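Local coordinates for protein collagen adhesin (Staphylococcus aureus, PDB 2F68) that binds collagen at the staphylococcal cell surface, probably by wrapping its two beta-rich domains around the rope-like ligand in a 'collagen hug', at residues 10-15 and 44-49; 50-55 and 130-135. One frame throughout, in Å; residues are numbered along the deposited sequence.

Interaction 1: residues 10-15 and 44-49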
loop_
_atom_site.group_PDB
_atom_site.type_symbol
_atom_site.label_atom_id
_atom_site.label_comp_id
_atom_site.label_asym_id
_atom_site.label_seq_id
_atom_site.Cartn_x
_atom_site.Cartn_y
_atom_site.Cartn_z
ATOM N N ARG A 10 -12.787 15.866 -23.332
ATOM C CA ARG A 10 -11.748 16.077 -24.336
ATOM C C ARG A 10 -10.374 15.688 -23.792
ATOM O O ARG A 10 -9.896 16.270 -22.816
ATOM C CB ARG A 10 -11.758 17.535 -24.811
ATOM C CG ARG A 10 -10.875 17.822 -26.023
ATOM C CD ARG A 10 -11.220 19.163 -26.663
ATOM N NE ARG A 10 -10.831 20.305 -25.835
ATOM C CZ ARG A 10 -9.731 21.034 -26.016
ATOM N NH1 ARG A 10 -8.888 20.752 -27.003
ATOM N NH2 ARG A 10 -9.473 22.051 -25.207
ATOM N N ASP A 11 -9.754 14.696 -24.427
ATOM C CA ASP A 11 -8.418 14.247 -24.049
ATOM C C ASP A 11 -7.378 15.234 -24.576
ATOM O O ASP A 11 -7.143 15.322 -25.786
ATOM C CB ASP A 11 -8.150 12.832 -24.580
ATOM C CG ASP A 11 -7.059 12.103 -23.803
ATOM O OD1 ASP A 11 -6.147 12.760 -23.256
ATOM O OD2 ASP A 11 -7.113 10.857 -23.747
ATOM N N ILE A 12 -6.769 15.978 -23.657
ATOM C CA ILE A 12 -5.815 17.033 -24.005
ATOM C C ILE A 12 -4.372 16.680 -23.621
ATOM O O ILE A 12 -3.507 17.557 -23.548
ATOM C CB ILE A 12 -6.214 18.400 -23.379
ATOM C CG1 ILE A 12 -6.381 18.280 -21.857
ATOM C CG2 ILE A 12 -7.483 18.941 -24.038
ATOM C CD1 ILE A 12 -6.136 19.572 -21.094
ATOM N N SER A 13 -4.123 15.392 -23.389
ATOM C CA SER A 13 -2.810 14.906 -22.960
ATOM C C SER A 13 -1.731 15.068 -24.031
ATOM O O SER A 13 -0.589 15.406 -23.721
ATOM C CB SER A 13 -2.897 13.444 -22.513
ATOM O OG SER A 13 -3.355 12.612 -23.566
ATOM N N SER A 14 -2.099 14.827 -25.288
ATOM C CA SER A 14 -1.162 14.925 -26.408
ATOM C C SER A 14 -0.752 16.367 -26.711
ATOM O O SER A 14 0.325 16.609 -27.261
ATOM C CB SER A 14 -1.756 14.277 -27.660
ATOM O OG SER A 14 -2.000 12.897 -27.454
ATOM N N THR A 15 -1.610 17.316 -26.344
ATOM C CA THR A 15 -1.385 18.730 -26.644
ATOM C C THR A 15 -0.791 19.521 -25.477
ATOM O O THR A 15 0.078 20.369 -25.682
ATOM C CB THR A 15 -2.683 19.430 -27.116
ATOM O OG1 THR A 15 -3.735 19.187 -26.172
ATOM C CG2 THR A 15 -3.107 18.918 -28.488
ATOM N N GLY A 44 -2.643 24.900 -26.444
ATOM C CA GLY A 44 -4.100 24.999 -26.497
ATOM C C GLY A 44 -4.729 25.364 -25.167
ATOM O O GLY A 44 -4.301 24.881 -24.116
ATOM N N LYS A 45 -5.753 26.215 -25.221
ATOM C CA LYS A 45 -6.467 26.676 -24.029
ATOM C C LYS A 45 -7.221 25.532 -23.349
ATOM O O LYS A 45 -7.955 24.785 -24.000
ATOM C CB LYS A 45 -7.433 27.812 -24.392
ATOM C CG LYS A 45 -8.125 28.465 -23.201
ATOM C CD LYS A 45 -9.142 29.505 -23.651
ATOM C CE LYS A 45 -9.967 30.029 -22.482
ATOM N NZ LYS A 45 -9.163 30.847 -21.530
ATOM N N ILE A 46 -7.024 25.405 -22.038
ATOM C CA ILE A 46 -7.682 24.370 -21.241
ATOM C C ILE A 46 -9.140 24.755 -20.983
ATOM O O ILE A 46 -9.426 25.833 -20.454
ATOM C CB ILE A 46 -6.937 24.111 -19.904
ATOM C CG1 ILE A 46 -5.466 23.761 -20.170
ATOM C CG2 ILE A 46 -7.620 22.997 -19.108
ATOM C CD1 ILE A 46 -4.550 23.922 -18.966
ATOM N N GLN A 47 -10.051 23.863 -21.366
ATOM C CA GLN A 47 -11.488 24.119 -21.279
ATOM C C GLN A 47 -12.170 23.249 -20.221
ATOM O O GLN A 47 -11.531 22.401 -19.591
ATOM C CB GLN A 47 -12.150 23.899 -22.644
ATOM C CG GLN A 47 -11.695 24.867 -23.733
ATOM C CD GLN A 47 -12.251 24.521 -25.104
ATOM O OE1 GLN A 47 -11.498 24.336 -26.060
ATOM N NE2 GLN A 47 -13.573 24.429 -25.205
ATOM N N ASN A 48 -13.470 23.474 -20.033
ATOM C CA ASN A 48 -14.290 22.677 -19.126
ATOM C C ASN A 48 -14.522 21.270 -19.672
ATOM O O ASN A 48 -14.974 21.102 -20.808
ATOM C CB ASN A 48 -15.629 23.382 -18.860
ATOM C CG ASN A 48 -16.601 22.531 -18.049
ATOM O OD1 ASN A 48 -16.215 21.843 -17.103
ATOM N ND2 ASN A 48 -17.875 22.587 -18.418
ATOM N N GLY A 49 -14.203 20.268 -18.857
ATOM C CA GLY A 49 -14.377 18.869 -19.239
ATOM C C GLY A 49 -13.135 18.225 -19.824
ATOM O O GLY A 49 -13.142 17.034 -20.142
HETATM O O HOH W 1 -6.465 22.573 -25.292
#
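Ile12 and Ile46 make the packed part of this contact, in the first, Ig-like domain of the adhesin, where the N-terminal segment 10-15 lies against the loop 44-49 that leads into strand 50-54. Ile12 CD1 reaches Ile46 CG2 at 4.2 Å; both side chains are buried and also touch Phe94, so the pair belongs to the hydrophobic interior of the domain. Ile12 works on a second front, its CG2 lying 3.6 Å above the centre of the Arg10 guanidinium plane and covering one face of it.

The outer side is looser and polar. Arg10 starts out extended, CG anti to the backbone N (chi1 -170°), then bends at chi3 (70°), which brings NH2 to the loop. Its main anchor is a salt bridge to Asp50; the bond from NH2 to Lys45 O, at the guanidinium edge, is weak. Gln47, an exposed residue, crosses the arginine with its amide plane 41° from the guanidinium, yet OE1 lies too poorly angled for a bond. At the far end Arg10 N gives Gly49 O a second weak bond. Water 1 sits beside the NH2-Lys45 pair, accepting from Arg10 NH2 at 3.1 Å and lying 3.0 Å from Lys45 O, its donation there not settled.

Interaction 2: residues 50-55 and 130-135; sequences DMIKVA and ITSGNK
Ala55 and Thr131 face each other as an antiparallel hydrogen-bonded pair, a single bridge where the end of strand 50-54 meets strand 127-132 in the Ig-like domain. Ala55 N gives to Thr131 O and Thr131 N to Ala55 O, each at 2.8 Å and nearly straight (162° at the hydrogen). From this pair the backbones diverge towards Asp50 and the type II' turn 132-135.

One step into that opening, a side chain takes over. Ser132 OG, anti to its own backbone N (chi1 -176°), bonds to Lys53 O at 3.1 Å, coming from above the carbonyl plane. Water 2 donates to the same oxygen and accepts from Gly133 N, both at 2.8 Å, so Lys53 O receives two bonds and the turn is tied on through solvent. Longer CA-H...O contacts, such as Val54 CA to Thr131 O, fill in between.

The van der Waals contacts lie on the buried face. Val54 splits its methyls: CG1 makes the apolar pair with Ile130 CG2 at 3.8 Å, while CG2 packs on the hydroxyl of Ser132, 3.7 Å from OG. Ile52 CG2 touches that hydroxyl more distantly, and Val22 and Val35 extend the packing around Ile130.

The chemistry implies two strands joined by a single bridge that then separate: where they part, water 2 stands between Lys53 O and Gly133 N, and the buried Ser132 hydroxyl is the second donor to that oxygen.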
loop_
_atom_site.group_PDB
_atom_site.type_symbol
_atom_site.label_atom_id
_atom_site.label_comp_id
_atom_site.label_asym_id
_atom_site.label_seq_id
_atom_site.Cartn_x
_atom_site.Cartn_y
_atom_site.Cartn_z
ATOM N N ASP A 50 -12.071 19.012 -19.969
ATOM C CA ASP A 50 -10.798 18.523 -20.495
ATOM C C ASP A 50 -10.113 17.591 -19.501
ATOM O O ASP A 50 -10.107 17.856 -18.295
ATOM C CB ASP A 50 -9.874 19.694 -20.844
ATOM C CG ASP A 50 -10.384 20.524 -22.014
ATOM O OD1 ASP A 50 -11.555 20.355 -22.420
ATOM O OD2 ASP A 50 -9.606 21.353 -22.529
ATOM N N MET A 51 -9.542 16.502 -20.009
ATOM C CA MET A 51 -8.866 15.522 -19.158
ATOM C C MET A 51 -7.473 15.123 -19.645
ATOM O O MET A 51 -7.239 14.964 -20.845
ATOM C CB MET A 51 -9.736 14.278 -18.925
ATOM C CG MET A 51 -10.294 13.619 -20.184
ATOM S SD MET A 51 -10.738 11.882 -19.949
ATOM C CE MET A 51 -11.930 11.973 -18.612
ATOM N N ILE A 52 -6.560 14.967 -18.688
ATOM C CA ILE A 52 -5.200 14.505 -18.950
ATOM C C ILE A 52 -5.020 13.114 -18.339
ATOM O O ILE A 52 -5.233 12.923 -17.139
ATOM C CB ILE A 52 -4.143 15.484 -18.378
ATOM C CG1 ILE A 52 -4.227 16.842 -19.086
ATOM C CG2 ILE A 52 -2.740 14.894 -18.499
ATOM C CD1 ILE A 52 -3.571 17.989 -18.332
ATOM N N LYS A 53 -4.630 12.151 -19.171
ATOM C CA LYS A 53 -4.477 10.763 -18.735
ATOM C C LYS A 53 -3.018 10.335 -18.596
ATOM O O LYS A 53 -2.181 10.653 -19.445
ATOM C CB LYS A 53 -5.208 9.813 -19.688
ATOM C CG LYS A 53 -6.721 9.802 -19.527
ATOM C CD LYS A 53 -7.360 8.767 -20.439
ATOM C CE LYS A 53 -8.857 8.665 -20.197
ATOM N NZ LYS A 53 -9.496 7.660 -21.089
ATOM N N VAL A 54 -2.729 9.617 -17.513
ATOM C CA VAL A 54 -1.415 9.020 -17.286
ATOM C C VAL A 54 -1.568 7.498 -17.280
ATOM O O VAL A 54 -2.210 6.931 -16.390
ATOM C CB VAL A 54 -0.771 9.512 -15.960
ATOM C CG1 VAL A 54 0.606 8.891 -15.764
ATOM C CG2 VAL A 54 -0.670 11.035 -15.937
ATOM N N ALA A 55 -0.982 6.848 -18.283
ATOM C CA ALA A 55 -1.145 5.407 -18.484
ATOM C C ALA A 55 0.126 4.611 -18.194
ATOM O O ALA A 55 1.240 5.114 -18.360
ATOM C CB ALA A 55 -1.640 5.125 -19.899
ATOM N N ILE A 130 5.737 4.278 -18.523
ATOM C CA ILE A 130 4.619 5.141 -18.146
ATOM C C ILE A 130 4.497 6.277 -19.162
ATOM O O ILE A 130 5.472 6.983 -19.437
ATOM C CB ILE A 130 4.775 5.691 -16.702
ATOM C CG1 ILE A 130 4.844 4.531 -15.697
ATOM C CG2 ILE A 130 3.627 6.641 -16.353
ATOM C CD1 ILE A 130 5.306 4.921 -14.303
ATOM N N THR A 131 3.299 6.435 -19.723
ATOM C CA THR A 131 3.053 7.410 -20.787
ATOM C C THR A 131 1.969 8.423 -20.421
ATOM O O THR A 131 1.003 8.093 -19.730
ATOM C CB THR A 131 2.651 6.720 -22.113
ATOM O OG1 THR A 131 1.527 5.860 -21.890
ATOM C CG2 THR A 131 3.808 5.905 -22.680
ATOM N N SER A 132 2.148 9.656 -20.892
ATOM C CA SER A 132 1.152 10.715 -20.742
ATOM C C SER A 132 1.207 11.649 -21.950
ATOM O O SER A 132 2.027 12.570 -22.003
ATOM C CB SER A 132 1.367 11.492 -19.438
ATOM O OG SER A 132 0.352 12.461 -19.246
ATOM N N GLY A 133 0.336 11.391 -22.922
ATOM C CA GLY A 133 0.311 12.150 -24.171
ATOM C C GLY A 133 1.445 11.750 -25.094
ATOM O O GLY A 133 1.526 10.599 -25.526
ATOM N N ASN A 134 2.319 12.708 -25.396
ATOM C CA ASN A 134 3.495 12.459 -26.229
ATOM C C ASN A 134 4.742 12.128 -25.408
ATOM O O ASN A 134 5.776 11.746 -25.964
ATOM C CB ASN A 134 3.768 13.656 -27.149
ATOM C CG ASN A 134 2.696 13.843 -28.213
ATOM O OD1 ASN A 134 2.394 14.970 -28.607
ATOM N ND2 ASN A 134 2.121 12.742 -28.688
ATOM N N LYS A 135 4.633 12.269 -24.089
ATOM C CA LYS A 135 5.763 12.060 -23.183
ATOM C C LYS A 135 5.764 10.655 -22.585
ATOM O O LYS A 135 4.711 10.119 -22.227
ATOM C CB LYS A 135 5.766 13.113 -22.068
ATOM C CG LYS A 135 5.714 14.564 -22.554
ATOM C CD LYS A 135 6.993 14.978 -23.273
ATOM C CE LYS A 135 6.793 16.263 -24.059
ATOM N NZ LYS A 135 8.038 16.690 -24.753
HETATM O O HOH W 2 -2.061 10.126 -22.159
#

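How the interactions relate
From the N terminus, the chain first runs through 10-15, then along strands 17-27 and 31-40 before 44-49 returns to it, closing the loop of interaction 1. Residue 50 follows directly, and strand 50-54 starts the much longer excursion, through strands 62-75 to 104-116, that interaction 2 closes at 130-135. The two loops therefore stand in series, neither nested nor crossed, with centres about 11 Å apart. They are coupled through strand 50-54: strand 10-11 runs parallel beside it, with a probable hydrogen bond between Arg10 O and Met51 N. One end of this strand is thus tied to the N-terminal segment, the other to strand 127-132, all within the first domain.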